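Local coordinates for FAA hydrolase family protein (Pseudomonas aeruginosa, PDB 6J5Y) that probably hydrolyses fumarylpyruvate, an acylpyruvate, in an active site where a manganese ion and pyruvate are bound, at residues V26-N32 / P49-P55; D113-L119 / I132-F136; P154-I159 / S171-Q175. All blocks are in the same frame, centred on the assembly; numbering follows the deposited sequence.

Contact 1. Residues V26-N32 / P49-P55; sequences VYCVGRN and PFFFCKP. With PYR (pyruvic acid), chain B.
Cys28 and Phe52 face each other as a hydrogen-bonded pair of the antiparallel strands 26-30 and 50-54, and their side chains pack tightly. Cys28 CB lies over the face of the Phe52 ring, 3.4 Å from its centroid, while Cys28 SG sits obliquely to the same ring. Two residues along, Gly30 plays the cysteine's part: its bare CA rests on the face of Phe50, 3.8 Å from the ring centroid, and lets that ring lie against the backbone. Both phenylalanines tuck CG between backbone N and carbonyl carbon (chi1 59° for Phe50, 62° for Phe52), which folds each ring back over the partner strand. Arg31 then meets the rim of Phe50, with CE2 of that ring under one face of the guanidinium; Arg31 also makes a cation-pi contact with Phe42.

On the face of Tyr27, Val29, Phe51 and Cys53 the two strands touch more loosely, and helix 180-190 packs there. Val29 CG2 comes only to the edge of the partly exposed Phe51 ring, 4.0 Å from CE1, and Cys53 SG meets the Tyr27 ring obliquely. At the far end a water links Val26 N to Lys54 O.

Pyruvate lies on the Phe52 side. Its O3 is in plane with the Phe52 ring, 3.4 Å from CZ, and its OXT accepts from Arg31 N at 2.8 Å (164° at the hydrogen). Backbone donor and aromatic edge together form one wall of the pyruvate pocket.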
loop_
_atom_site.group_PDB
_atom_site.type_symbol
_atom_site.label_atom_id
_atom_site.label_comp_id
_atom_site.label_asym_id
_atom_site.label_seq_id
_atom_site.Cartn_x
_atom_site.Cartn_y
_atom_site.Cartn_z
ATOM N N VAL A 26 -6.746 -4.285 -5.568
ATOM C CA VAL A 26 -5.753 -3.735 -4.616
ATOM C C VAL A 26 -5.929 -4.455 -3.287
ATOM O O VAL A 26 -6.956 -4.320 -2.678
ATOM C CB VAL A 26 -5.799 -2.207 -4.504
ATOM C CG1 VAL A 26 -4.735 -1.704 -3.560
ATOM C CG2 VAL A 26 -5.647 -1.577 -5.871
ATOM N N TYR A 27 -4.939 -5.265 -2.971
ATOM C CA TYR A 27 -4.944 -6.084 -1.743
ATOM C C TYR A 27 -4.035 -5.365 -0.776
ATOM O O TYR A 27 -3.029 -4.797 -1.236
ATOM C CB TYR A 27 -4.451 -7.500 -2.019
ATOM C CG TYR A 27 -5.358 -8.338 -2.882
ATOM C CD1 TYR A 27 -6.553 -8.833 -2.387
ATOM C CD2 TYR A 27 -5.050 -8.587 -4.205
ATOM C CE1 TYR A 27 -7.389 -9.620 -3.162
ATOM C CE2 TYR A 27 -5.865 -9.389 -4.986
ATOM C CZ TYR A 27 -7.050 -9.888 -4.475
ATOM O OH TYR A 27 -7.846 -10.663 -5.268
ATOM N N CYS A 28 -4.376 -5.426 0.504
ATOM C CA CYS A 28 -3.610 -4.775 1.578
ATOM C C CYS A 28 -3.439 -5.806 2.683
ATOM O O CYS A 28 -4.406 -6.589 2.940
ATOM C CB CYS A 28 -4.303 -3.518 2.095
ATOM S SG CYS A 28 -4.635 -2.260 0.835
ATOM N N VAL A 29 -2.246 -5.850 3.268
ATOM C CA VAL A 29 -1.973 -6.722 4.444
ATOM C C VAL A 29 -2.000 -5.843 5.693
ATOM O O VAL A 29 -1.286 -4.799 5.720
ATOM C CB VAL A 29 -0.650 -7.502 4.326
ATOM C CG1 VAL A 29 -0.555 -8.533 5.442
ATOM C CG2 VAL A 29 -0.481 -8.179 2.975
ATOM N N GLY A 30 -2.803 -6.234 6.679
ATOM C CA GLY A 30 -2.888 -5.538 7.970
ATOM C C GLY A 30 -2.057 -6.232 9.035
ATOM O O GLY A 30 -1.992 -7.499 9.039
ATOM N N ARG A 31 -1.413 -5.429 9.877
ATOM C CA ARG A 31 -0.595 -5.865 11.043
ATOM C C ARG A 31 0.520 -6.795 10.561
ATOM O O ARG A 31 0.619 -7.937 11.079
ATOM C CB ARG A 31 -1.480 -6.534 12.108
ATOM C CG ARG A 31 -2.381 -5.555 12.845
ATOM C CD ARG A 31 -3.317 -6.205 13.857
ATOM N NE ARG A 31 -4.526 -5.407 13.961
ATOM C CZ ARG A 31 -5.727 -5.868 14.275
ATOM N NH1 ARG A 31 -5.903 -7.148 14.541
ATOM N NH2 ARG A 31 -6.754 -5.035 14.320
ATOM N N ASN A 32 1.329 -6.352 9.588
ATOM C CA ASN A 32 2.395 -7.206 9.014
ATOM C C ASN A 32 3.784 -6.805 9.510
ATOM O O ASN A 32 4.750 -7.310 8.955
ATOM C CB ASN A 32 2.396 -7.198 7.482
ATOM C CG ASN A 32 2.893 -8.501 6.901
ATOM O OD1 ASN A 32 3.003 -9.499 7.614
ATOM N ND2 ASN A 32 3.134 -8.512 5.596
ATOM N N PRO A 49 -1.245 -11.801 10.468
ATOM C CA PRO A 49 -1.726 -10.757 9.562
ATOM C C PRO A 49 -3.071 -11.086 8.893
ATOM O O PRO A 49 -3.556 -12.180 9.037
ATOM C CB PRO A 49 -0.603 -10.659 8.513
ATOM C CG PRO A 49 0.623 -11.164 9.256
ATOM C CD PRO A 49 0.085 -12.303 10.108
ATOM N N PHE A 50 -3.652 -10.134 8.157
ATOM C CA PHE A 50 -4.997 -10.266 7.546
ATOM C C PHE A 50 -5.065 -9.406 6.280
ATOM O O PHE A 50 -4.174 -8.560 6.001
ATOM C CB PHE A 50 -6.089 -9.877 8.545
ATOM C CG PHE A 50 -5.992 -8.468 9.065
ATOM C CD1 PHE A 50 -6.417 -7.402 8.297
ATOM C CD2 PHE A 50 -5.465 -8.213 10.323
ATOM C CE1 PHE A 50 -6.335 -6.103 8.770
ATOM C CE2 PHE A 50 -5.351 -6.914 10.792
ATOM C CZ PHE A 50 -5.806 -5.863 10.015
ATOM N N PHE A 51 -6.124 -9.605 5.520
ATOM C CA PHE A 51 -6.255 -9.033 4.162
ATOM C C PHE A 51 -7.476 -8.138 4.101
ATOM O O PHE A 51 -8.524 -8.522 4.621
ATOM C CB PHE A 51 -6.364 -10.148 3.120
ATOM C CG PHE A 51 -5.190 -11.088 3.089
ATOM C CD1 PHE A 51 -3.895 -10.604 3.032
ATOM C CD2 PHE A 51 -5.385 -12.467 3.118
ATOM C CE1 PHE A 51 -2.813 -11.472 3.008
ATOM C CE2 PHE A 51 -4.298 -13.326 3.081
ATOM C CZ PHE A 51 -3.025 -12.834 3.015
ATOM N N PHE A 52 -7.335 -6.999 3.417
ATOM C CA PHE A 52 -8.461 -6.147 2.994
ATOM C C PHE A 52 -8.123 -5.584 1.618
ATOM O O PHE A 52 -7.048 -5.942 1.070
ATOM C CB PHE A 52 -8.754 -5.066 4.028
ATOM C CG PHE A 52 -7.639 -4.085 4.291
ATOM C CD1 PHE A 52 -6.648 -4.379 5.221
ATOM C CD2 PHE A 52 -7.625 -2.852 3.673
ATOM C CE1 PHE A 52 -5.664 -3.453 5.530
ATOM C CE2 PHE A 52 -6.612 -1.939 3.950
ATOM C CZ PHE A 52 -5.622 -2.254 4.866
ATOM N N CYS A 53 -9.042 -4.793 1.082
ATOM C CA CYS A 53 -8.993 -4.300 -0.309
ATOM C C CYS A 53 -9.360 -2.821 -0.362
ATOM O O CYS A 53 -9.972 -2.278 0.592
ATOM C CB CYS A 53 -9.900 -5.088 -1.231
ATOM S SG CYS A 53 -9.402 -6.824 -1.424
ATOM N N LYS A 54 -8.890 -2.204 -1.430
ATOM C CA LYS A 54 -9.291 -0.869 -1.882
ATOM C C LYS A 54 -9.647 -1.028 -3.342
ATOM O O LYS A 54 -9.120 -1.918 -4.002
ATOM C CB LYS A 54 -8.151 0.145 -1.753
ATOM C CG LYS A 54 -7.610 0.340 -0.343
ATOM C CD LYS A 54 -6.368 1.195 -0.344
ATOM C CE LYS A 54 -5.796 1.387 1.037
ATOM N NZ LYS A 54 -6.235 2.676 1.607
ATOM N N PRO A 55 -10.521 -0.160 -3.869
ATOM C CA PRO A 55 -10.751 -0.131 -5.314
ATOM C C PRO A 55 -9.495 0.372 -6.055
ATOM O O PRO A 55 -8.756 1.227 -5.536
ATOM C CB PRO A 55 -11.973 0.790 -5.456
ATOM C CG PRO A 55 -11.930 1.669 -4.218
ATOM C CD PRO A 55 -11.348 0.799 -3.122
HETATM C C PYR B . -1.606 -2.093 8.359
HETATM O O PYR B . -0.903 -1.716 7.399
HETATM O OXT PYR B . -1.115 -2.671 9.357
HETATM C CA PYR B . -2.897 -1.909 8.244
HETATM O O3 PYR B . -3.317 -1.428 7.184
HETATM C CB PYR B . -3.919 -2.265 9.284
HETATM O O HOH W 1 -9.685 -4.038 -5.615
#

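Contact 2. Residues D113-L119 / I132-F136; sequences DMTRRDL and IGKAF. With MN (manganese (II) ion), chain C; PYR (pyruvic acid), chain B.
Where strand 105-116 gives way to helix 117-126, Arg116 approaches Gly133 with CA atoms 4.6 Å apart, and Arg116 N donates to Gly133 O near the end of helix 131-134. The Arg116 side chain adds a side-on grip: NE and NH1 both reach Ile132 O at 2.8 Å, the oxygen lying close to the guanidinium plane, and this pair of bonds, with Ser74 O at NH2, restrains the rotation of the group. Phe136 slides antiparallel past this arginine, their planes 23° apart, with Arg116 CG above the ring centre, 3.9 Å from the centroid. The ring is folded beneath the arginine by a chi1 of 62°.

At the other end Lys134 NZ gathers three acceptors. It meets Asp113 OD2 at 2.7 Å, from above the carboxylate plane, and also donates to Thr115 OG1 and to pyruvate O3. Thr115 OG1 in turn donates to Asp113 O, which orients it as a second-shell acceptor. Asp113 OD2 also binds manganese at 2.2 Å, alongside two pyruvate oxygens and a water; Glu82 and Glu84 complete the site. Those glutamates come from strand 79-89, antiparallel to 105-116, while Phe52 of strand 50-54 packs against both Asp113 and Lys134.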
loop_
_atom_site.group_PDB
_atom_site.type_symbol
_atom_site.label_atom_id
_atom_site.label_comp_id
_atom_site.label_asym_id
_atom_site.label_seq_id
_atom_site.Cartn_x
_atom_site.Cartn_y
_atom_site.Cartn_z
ATOM N N ASP A 113 -1.001 3.733 2.529
ATOM C CA ASP A 113 -2.333 3.203 2.863
ATOM C C ASP A 113 -3.009 4.274 3.716
ATOM O O ASP A 113 -3.029 4.134 4.971
ATOM C CB ASP A 113 -2.198 1.812 3.486
ATOM C CG ASP A 113 -3.521 1.272 3.985
ATOM O OD1 ASP A 113 -4.572 1.837 3.581
ATOM O OD2 ASP A 113 -3.500 0.306 4.783
ATOM N N MET A 114 -3.547 5.307 3.068
ATOM C CA MET A 114 -4.156 6.449 3.796
ATOM C C MET A 114 -5.455 5.932 4.447
ATOM O O MET A 114 -6.088 4.995 3.914
ATOM C CB MET A 114 -4.391 7.655 2.879
ATOM C CG MET A 114 -3.099 8.181 2.239
ATOM S SD MET A 114 -1.842 8.653 3.471
ATOM C CE MET A 114 -2.758 9.838 4.460
ATOM N N THR A 115 -5.744 6.370 5.663
ATOM C CA THR A 115 -6.698 5.653 6.550
ATOM C C THR A 115 -7.561 6.671 7.300
ATOM O O THR A 115 -6.976 7.575 7.867
ATOM C CB THR A 115 -5.939 4.748 7.534
ATOM O OG1 THR A 115 -5.218 3.771 6.776
ATOM C CG2 THR A 115 -6.847 4.040 8.510
ATOM N N ARG A 116 -8.900 6.554 7.272
ATOM C CA ARG A 116 -9.772 7.313 8.205
ATOM C C ARG A 116 -9.762 6.498 9.489
ATOM O O ARG A 116 -10.588 5.608 9.590
ATOM C CB ARG A 116 -11.156 7.557 7.601
ATOM C CG ARG A 116 -11.075 8.353 6.304
ATOM C CD ARG A 116 -12.392 8.860 5.788
ATOM N NE ARG A 116 -13.212 7.828 5.177
ATOM C CZ ARG A 116 -14.223 8.071 4.357
ATOM N NH1 ARG A 116 -14.911 7.063 3.851
ATOM N NH2 ARG A 116 -14.533 9.319 4.035
ATOM N N ARG A 117 -8.770 6.712 10.351
ATOM C CA ARG A 117 -8.486 5.816 11.523
ATOM C C ARG A 117 -9.693 5.745 12.483
ATOM O O ARG A 117 -9.984 4.619 12.984
ATOM C CB ARG A 117 -7.213 6.276 12.239
ATOM C CG ARG A 117 -6.800 5.415 13.425
ATOM C CD ARG A 117 -6.245 4.062 13.024
ATOM N NE ARG A 117 -4.993 4.258 12.312
ATOM C CZ ARG A 117 -4.413 3.397 11.475
ATOM N NH1 ARG A 117 -4.974 2.232 11.173
ATOM N NH2 ARG A 117 -3.269 3.728 10.909
ATOM N N ASP A 118 -10.350 6.868 12.768
ATOM C CA ASP A 118 -11.576 6.935 13.624
ATOM C C ASP A 118 -12.628 5.955 13.087
ATOM O O ASP A 118 -13.093 5.078 13.884
ATOM C CB ASP A 118 -12.123 8.361 13.811
ATOM C CG ASP A 118 -12.231 9.227 12.557
ATOM O OD1 ASP A 118 -12.032 8.707 11.440
ATOM O OD2 ASP A 118 -12.495 10.437 12.709
ATOM N N LEU A 119 -12.928 6.026 11.788
ATOM C CA LEU A 119 -13.898 5.107 11.123
ATOM C C LEU A 119 -13.399 3.657 11.190
ATOM O O LEU A 119 -14.201 2.771 11.558
ATOM C CB LEU A 119 -14.138 5.544 9.673
ATOM C CG LEU A 119 -14.764 6.926 9.478
ATOM C CD1 LEU A 119 -15.153 7.138 8.018
ATOM C CD2 LEU A 119 -15.973 7.134 10.394
ATOM N N ILE A 132 -15.337 1.873 4.981
ATOM C CA ILE A 132 -15.448 3.352 5.201
ATOM C C ILE A 132 -14.110 3.911 5.732
ATOM O O ILE A 132 -13.818 5.084 5.440
ATOM C CB ILE A 132 -16.650 3.746 6.089
ATOM C CG1 ILE A 132 -16.614 3.067 7.458
ATOM C CG2 ILE A 132 -17.967 3.458 5.373
ATOM C CD1 ILE A 132 -17.596 3.632 8.435
ATOM N N GLY A 133 -13.337 3.124 6.485
ATOM C CA GLY A 133 -12.004 3.503 7.005
ATOM C C GLY A 133 -10.851 3.300 6.014
ATOM O O GLY A 133 -9.847 4.036 6.131
ATOM N N LYS A 134 -10.936 2.313 5.112
ATOM C CA LYS A 134 -9.780 1.855 4.288
ATOM C C LYS A 134 -10.030 1.988 2.786
ATOM O O LYS A 134 -9.038 2.091 2.030
ATOM C CB LYS A 134 -9.441 0.396 4.613
ATOM C CG LYS A 134 -8.753 0.186 5.950
ATOM C CD LYS A 134 -7.412 0.858 5.962
ATOM C CE LYS A 134 -6.490 0.415 7.071
ATOM N NZ LYS A 134 -5.130 0.935 6.819
ATOM N N ALA A 135 -11.273 1.972 2.324
ATOM C CA ALA A 135 -11.529 1.754 0.888
ATOM C C ALA A 135 -12.120 3.018 0.271
ATOM O O ALA A 135 -12.955 2.902 -0.623
ATOM C CB ALA A 135 -12.413 0.540 0.720
ATOM N N PHE A 136 -11.661 4.189 0.715
ATOM C CA PHE A 136 -12.282 5.502 0.401
ATOM C C PHE A 136 -11.496 6.179 -0.726
ATOM O O PHE A 136 -10.505 5.614 -1.235
ATOM C CB PHE A 136 -12.398 6.358 1.666
ATOM C CG PHE A 136 -11.083 6.709 2.306
ATOM C CD1 PHE A 136 -10.437 5.806 3.150
ATOM C CD2 PHE A 136 -10.471 7.925 2.041
ATOM C CE1 PHE A 136 -9.219 6.136 3.735
ATOM C CE2 PHE A 136 -9.250 8.246 2.617
ATOM C CZ PHE A 136 -8.630 7.359 3.473
HETATM MN MN MN C . -1.801 -0.578 5.827
HETATM C C PYR B . -1.606 -2.093 8.359
HETATM O O PYR B . -0.903 -1.716 7.399
HETATM O OXT PYR B . -1.115 -2.671 9.357
HETATM C CA PYR B . -2.897 -1.909 8.244
HETATM O O3 PYR B . -3.317 -1.428 7.184
HETATM C CB PYR B . -3.919 -2.265 9.284
HETATM O O HOH W 2 -1.959 -2.322 4.554
#

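Contact 3. Residues P154-I159 / S171-Q175; sequences PRHAAI and SDIDQ
With CG turned away from its backbone N (chi1 -160°), Asp172 swings its carboxylate across to the partner chain segment, where OD1 takes the Ala157 N-H at 2.8 Å in an almost straight bond (175° at the hydrogen). The same OD1 accepts from Asp174 N through its anti lone pair, closing an Asx turn that leads into the 3-10 segment 173-175. One oxygen thus holds two backbone donors, one from each segment. In Asp174 chi1 is 80°, and this brings OD2 to His156 ND1 at 2.8 Å. There the carboxylate again offers an anti lone pair, but the bond is bent and the ring and carboxylate planes are nearly perpendicular. Both residues are exposed, so this His-carboxylate hydrogen bond is a surface pairing beside the bonds of Asp172.

Beneath it, the buried Ile173 turns its CG1 branch toward the loop. CD1 reaches Ala157 CB at 3.6 Å and Pro154 O at 3.5 Å, while Ile173 N donates to Ala157 O. Leu85 of strand 79-89 backs this isoleucine. Toward the strands proper, Ile159 and Ser171 form a hydrogen-bonded pair with two backbone bonds, and Ile159 CG2 packs on Ser171 O at 3.4 Å.

The arrangement is the open end of a beta hairpin, strands 158-163 and 166-172, where the Asp172 carboxylate takes the Ala157 N-H while Ile173 N still bonds Ala157 O, and an Asx turn leads the chain away.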
loop_
_atom_site.group_PDB
_atom_site.type_symbol
_atom_site.label_atom_id
_atom_site.label_comp_id
_atom_site.label_asym_id
_atom_site.label_seq_id
_atom_site.Cartn_x
_atom_site.Cartn_y
_atom_site.Cartn_z
ATOM N N PRO A 154 13.825 -7.679 -3.636
ATOM C CA PRO A 154 14.558 -7.321 -2.426
ATOM C C PRO A 154 13.875 -7.919 -1.189
ATOM O O PRO A 154 12.656 -7.888 -1.106
ATOM C CB PRO A 154 14.505 -5.786 -2.417
ATOM C CG PRO A 154 13.226 -5.477 -3.140
ATOM C CD PRO A 154 13.095 -6.541 -4.207
ATOM N N ARG A 155 14.680 -8.482 -0.296
ATOM C CA ARG A 155 14.245 -9.042 1.009
ATOM C C ARG A 155 14.674 -8.118 2.149
ATOM O O ARG A 155 14.149 -8.288 3.260
ATOM C CB ARG A 155 14.839 -10.435 1.214
ATOM C CG ARG A 155 13.842 -11.558 0.987
ATOM C CD ARG A 155 13.583 -11.813 -0.478
ATOM N NE ARG A 155 13.470 -13.249 -0.697
ATOM C CZ ARG A 155 13.648 -13.861 -1.858
ATOM N NH1 ARG A 155 13.516 -15.178 -1.918
ATOM N NH2 ARG A 155 13.937 -13.168 -2.954
ATOM N N HIS A 156 15.636 -7.238 1.874
ATOM C CA HIS A 156 16.165 -6.181 2.772
ATOM C C HIS A 156 15.999 -4.842 2.052
ATOM O O HIS A 156 16.303 -4.791 0.837
ATOM C CB HIS A 156 17.639 -6.478 3.125
ATOM C CG HIS A 156 17.854 -7.819 3.747
ATOM N ND1 HIS A 156 17.800 -8.017 5.121
ATOM C CD2 HIS A 156 18.106 -9.032 3.204
ATOM C CE1 HIS A 156 18.031 -9.287 5.392
ATOM N NE2 HIS A 156 18.227 -9.936 4.227
ATOM N N ALA A 157 15.522 -3.815 2.755
ATOM C CA ALA A 157 15.385 -2.429 2.245
ATOM C C ALA A 157 14.831 -1.527 3.347
ATOM O O ALA A 157 13.762 -1.861 3.879
ATOM C CB ALA A 157 14.466 -2.382 1.042
ATOM N N ALA A 158 15.504 -0.412 3.661
ATOM C CA ALA A 158 14.962 0.580 4.613
ATOM C C ALA A 158 13.691 1.162 3.990
ATOM O O ALA A 158 13.651 1.361 2.736
ATOM C CB ALA A 158 15.952 1.672 4.961
ATOM N N ILE A 159 12.695 1.357 4.847
ATOM C CA ILE A 159 11.361 1.953 4.558
ATOM C C ILE A 159 11.132 3.047 5.601
ATOM O O ILE A 159 11.307 2.796 6.837
ATOM C CB ILE A 159 10.259 0.881 4.555
ATOM C CG1 ILE A 159 8.866 1.469 4.284
ATOM C CG2 ILE A 159 10.301 0.053 5.838
ATOM C CD1 ILE A 159 7.844 0.446 3.843
ATOM N N SER A 171 11.854 1.577 9.341
ATOM C CA SER A 171 12.021 0.126 9.557
ATOM C C SER A 171 12.681 -0.452 8.317
ATOM O O SER A 171 13.249 0.336 7.530
ATOM C CB SER A 171 10.696 -0.521 9.870
ATOM O OG SER A 171 10.845 -1.926 10.016
ATOM N N ASP A 172 12.552 -1.761 8.131
ATOM C CA ASP A 172 13.120 -2.508 6.988
ATOM C C ASP A 172 12.089 -3.541 6.525
ATOM O O ASP A 172 11.498 -4.237 7.388
ATOM C CB ASP A 172 14.449 -3.173 7.353
ATOM C CG ASP A 172 15.246 -3.514 6.116
ATOM O OD1 ASP A 172 14.816 -4.411 5.370
ATOM O OD2 ASP A 172 16.248 -2.823 5.867
ATOM N N ILE A 173 11.931 -3.692 5.214
ATOM C CA ILE A 173 10.964 -4.676 4.645
ATOM C C ILE A 173 11.284 -6.079 5.162
ATOM O O ILE A 173 10.402 -6.928 5.068
ATOM C CB ILE A 173 10.918 -4.626 3.113
ATOM C CG1 ILE A 173 12.190 -5.155 2.456
ATOM C CG2 ILE A 173 10.580 -3.220 2.641
ATOM C CD1 ILE A 173 12.118 -5.155 0.944
ATOM N N ASP A 174 12.487 -6.320 5.698
ATOM C CA ASP A 174 12.871 -7.667 6.197
ATOM C C ASP A 174 12.184 -7.923 7.547
ATOM O O ASP A 174 12.260 -9.053 7.993
ATOM C CB ASP A 174 14.392 -7.856 6.200
ATOM C CG ASP A 174 15.105 -7.226 7.378
ATOM O OD1 ASP A 174 14.407 -6.713 8.271
ATOM O OD2 ASP A 174 16.367 -7.251 7.389
ATOM N N GLN A 175 11.474 -6.932 8.099
ATOM C CA GLN A 175 10.652 -7.015 9.335
ATOM C C GLN A 175 9.216 -7.482 9.024
ATOM O O GLN A 175 8.422 -7.588 9.976
ATOM C CB GLN A 175 10.609 -5.640 10.015
ATOM C CG GLN A 175 11.947 -5.155 10.548
ATOM C CD GLN A 175 12.498 -6.042 11.635
ATOM O OE1 GLN A 175 13.571 -6.619 11.501
ATOM N NE2 GLN A 175 11.760 -6.170 12.724
#

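Overall arrangement
Followed from the N terminus, the three contacts come in series; none nests in or crosses another, and each closes a short excursion. Contact 1 closes a 16-residue excursion that includes helix 34-39 and pairs two strands of a mixed sheet. Contact 2 closes a largely helical excursion at the end of strand 105-116 in that sheet. These two touch: Lys54 NZ forms a salt bridge with Asp113 and a probable hydrogen bond with Lys134 O, Phe52 packs on Asp113, and both contacts contribute residues to the pyruvate pocket. Contact 3 closes a hairpin in the separate five-stranded sheet, across the chain's centre from contact 2, its centre about 25 Å from that of contact 2 and about 18 Å from that of contact 1.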